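Local atomic coordinates of mannose-specific lectin (Galanthus nivalis, PDB entry 1JPC), a protein that binds alpha-D-linked mannose, with high affinity for alpha-(1-3)-mannose oligomers, and shows antiviral activity that may contribute to plant defence against infection. Residues L10-F15 and M25-N30. Numbering follows the deposited sequence.
Sequences LSTGEF and MQEDCN. With MAN (alpha-D-mannopyranose), chain D; MAN (alpha-D-mannopyranose), chain B.
M25 meets the turn S11-E14 through its main chain: G13 N donates to M25 O at 2.8 Å, and M25 N returns a straighter bond (170° at the hydrogen) to E14 O at 3.1 Å. The two bonds grip both polar backbone atoms of M25, whose CB rests 3.8 Å from S11 O. With CG anti to the backbone N (chi1 178°), the methionine chain then bends away from the turn, and the side chain packs on L54 and C52. Farther along, the methyl CG2 of T12 lies 3.3 Å from E27 CA and nearly as close to CB and CG of that side chain. T12 OG1 points elsewhere, to C52 O, while the extended E27 chain ends in a salt bridge with R50.

These contacts tie the loop leading from strand 8-10 into strand 15-18 to the end of strand 21-25. G13 and E14 together face M25, a G1-type beta bulge where the turn S11-E14 runs into strand 15-18, next to strand 21-25 in one sheet of the bulb-type lectin fold. The S11-E14 turn is type II, with G13 at its third position at a positive phi (83°), and it is braced by S11 N bonding to E14 OE1 at 2.9 Å, on the anti side, though tilted out of the carboxylate plane.

E27 is the second residue of a type I turn, Q26-C29, which brings the chain into a mannose pocket. D28 OD2 accepts from O2 of the chain D mannose at 2.8 Å, and N30 ND2 donates to the same hydroxyl at 2.9 Å. An Asx turn, D28 OD1 accepting N30 N from above the carboxylate plane, links the two residues and probably sets their relative placement. Q26 lies beside both mannoses, and the turn's last residue, C29, is tied by a disulfide to C52.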
loop_
_atom_site.group_PDB
_atom_site.type_symbol
_atom_site.label_atom_id
_atom_site.label_comp_id
_atom_site.label_asym_id
_atom_site.label_seq_id
_atom_site.Cartn_x
_atom_site.Cartn_y
_atom_site.Cartn_z
ATOM N N LEU A 10 -1.379 13.104 14.155
ATOM C CA LEU A 10 -1.696 11.705 14.370
ATOM C C LEU A 10 -2.301 11.709 15.770
ATOM O O LEU A 10 -1.620 12.060 16.739
ATOM C CB LEU A 10 -0.450 10.821 14.364
ATOM C CG LEU A 10 0.186 10.424 13.035
ATOM C CD1 LEU A 10 1.267 9.396 13.305
ATOM C CD2 LEU A 10 -0.863 9.862 12.088
ATOM N N SER A 11 -3.595 11.431 15.865
ATOM C CA SER A 11 -4.263 11.386 17.159
ATOM C C SER A 11 -3.798 10.156 17.915
ATOM O O SER A 11 -3.047 9.338 17.391
ATOM C CB SER A 11 -5.776 11.320 16.976
ATOM O OG SER A 11 -6.255 12.504 16.373
ATOM N N THR A 12 -4.260 10.028 19.149
ATOM C CA THR A 12 -3.908 8.895 19.985
ATOM C C THR A 12 -4.294 7.592 19.279
ATOM O O THR A 12 -5.385 7.482 18.723
ATOM C CB THR A 12 -4.656 8.983 21.319
ATOM O OG1 THR A 12 -4.428 10.268 21.908
ATOM C CG2 THR A 12 -4.167 7.931 22.263
ATOM N N GLY A 13 -3.384 6.622 19.278
ATOM C CA GLY A 13 -3.664 5.351 18.640
ATOM C C GLY A 13 -3.429 5.331 17.140
ATOM O O GLY A 13 -3.462 4.254 16.539
ATOM N N GLU A 14 -3.233 6.498 16.523
ATOM C CA GLU A 14 -2.978 6.567 15.086
ATOM C C GLU A 14 -1.496 6.339 14.800
ATOM O O GLU A 14 -0.653 6.504 15.686
ATOM C CB GLU A 14 -3.474 7.878 14.494
ATOM C CG GLU A 14 -4.977 8.021 14.585
ATOM C CD GLU A 14 -5.514 9.119 13.707
ATOM O OE1 GLU A 14 -4.886 10.199 13.610
ATOM O OE2 GLU A 14 -6.576 8.901 13.095
ATOM N N PHE A 15 -1.169 6.009 13.557
ATOM C CA PHE A 15 0.209 5.682 13.215
ATOM C C PHE A 15 0.542 5.808 11.737
ATOM O O PHE A 15 -0.333 5.992 10.887
ATOM C CB PHE A 15 0.460 4.208 13.601
ATOM C CG PHE A 15 -0.564 3.255 13.014
ATOM C CD1 PHE A 15 -0.420 2.758 11.719
ATOM C CD2 PHE A 15 -1.734 2.956 13.715
ATOM C CE1 PHE A 15 -1.430 1.995 11.131
ATOM C CE2 PHE A 15 -2.744 2.198 13.135
ATOM C CZ PHE A 15 -2.592 1.720 11.839
ATOM N N MET A 25 1.618 6.812 17.811
ATOM C CA MET A 25 1.416 7.779 18.881
ATOM C C MET A 25 0.548 7.042 19.910
ATOM O O MET A 25 -0.679 6.999 19.775
ATOM C CB MET A 25 0.658 9.005 18.354
ATOM C CG MET A 25 0.342 10.075 19.415
ATOM S SD MET A 25 1.822 10.905 20.091
ATOM C CE MET A 25 2.215 9.908 21.521
ATOM N N GLN A 26 1.181 6.435 20.911
ATOM C CA GLN A 26 0.437 5.675 21.918
ATOM C C GLN A 26 -0.397 6.486 22.904
ATOM O O GLN A 26 -0.168 7.686 23.100
ATOM C CB GLN A 26 1.367 4.729 22.662
ATOM C CG GLN A 26 2.007 3.710 21.755
ATOM C CD GLN A 26 2.944 2.793 22.489
ATOM O OE1 GLN A 26 3.330 3.057 23.623
ATOM N NE2 GLN A 26 3.308 1.698 21.854
ATOM N N GLU A 27 -1.372 5.824 23.522
ATOM C CA GLU A 27 -2.242 6.500 24.471
ATOM C C GLU A 27 -1.524 6.880 25.750
ATOM O O GLU A 27 -1.964 7.773 26.467
ATOM C CB GLU A 27 -3.515 5.704 24.769
ATOM C CG GLU A 27 -4.586 6.596 25.409
ATOM C CD GLU A 27 -5.964 5.974 25.482
ATOM O OE1 GLU A 27 -6.329 5.186 24.582
ATOM O OE2 GLU A 27 -6.695 6.293 26.447
ATOM N N ASP A 28 -0.399 6.231 26.027
ATOM C CA ASP A 28 0.375 6.564 27.213
ATOM C C ASP A 28 1.387 7.673 26.878
ATOM O O ASP A 28 2.370 7.864 27.588
ATOM C CB ASP A 28 1.081 5.325 27.775
ATOM C CG ASP A 28 2.215 4.833 26.892
ATOM O OD1 ASP A 28 2.367 5.327 25.755
ATOM O OD2 ASP A 28 2.959 3.940 27.342
ATOM N N CYS A 29 1.149 8.372 25.769
ATOM C CA CYS A 29 1.993 9.476 25.304
ATOM C C CYS A 29 3.408 9.139 24.863
ATOM O O CYS A 29 4.234 10.041 24.691
ATOM C CB CYS A 29 2.025 10.639 26.307
ATOM S SG CYS A 29 0.470 11.580 26.391
ATOM N N ASN A 30 3.703 7.857 24.685
ATOM C CA ASN A 30 5.023 7.465 24.207
ATOM C C ASN A 30 4.911 7.326 22.678
ATOM O O ASN A 30 3.919 6.793 22.171
ATOM C CB ASN A 30 5.435 6.133 24.840
ATOM C CG ASN A 30 6.939 5.923 24.850
ATOM O OD1 ASN A 30 7.710 6.834 24.550
ATOM N ND2 ASN A 30 7.362 4.719 25.201
HETATM C C1 MAN D . 7.183 2.022 27.464
HETATM C C2 MAN D . 5.788 1.785 26.879
HETATM C C3 MAN D . 5.823 0.637 25.873
HETATM C C4 MAN D . 6.908 0.870 24.822
HETATM C C5 MAN D . 8.253 1.159 25.485
HETATM C C6 MAN D . 9.321 1.547 24.485
HETATM O O1 MAN D . 7.603 0.919 28.200
HETATM O O2 MAN D . 5.354 2.966 26.228
HETATM O O3 MAN D . 4.546 0.514 25.216
HETATM O O4 MAN D . 7.025 -0.290 24.009
HETATM O O5 MAN D . 8.136 2.260 26.416
HETATM O O6 MAN D . 10.549 1.832 25.188
HETATM C C1 MAN B . 3.904 -0.714 25.385
HETATM C C2 MAN B . 2.731 -0.830 24.404
HETATM C C3 MAN B . 1.560 0.077 24.805
HETATM C C4 MAN B . 1.211 -0.110 26.281
HETATM C C5 MAN B . 2.464 0.064 27.136
HETATM C C6 MAN B . 2.209 -0.156 28.618
HETATM O O2 MAN B . 2.285 -2.176 24.348
HETATM O O3 MAN B . 0.422 -0.250 24.017
HETATM O O4 MAN B . 0.220 0.834 26.665
HETATM O O5 MAN B . 3.460 -0.892 26.724
HETATM O O6 MAN B . 1.938 -1.525 28.892
#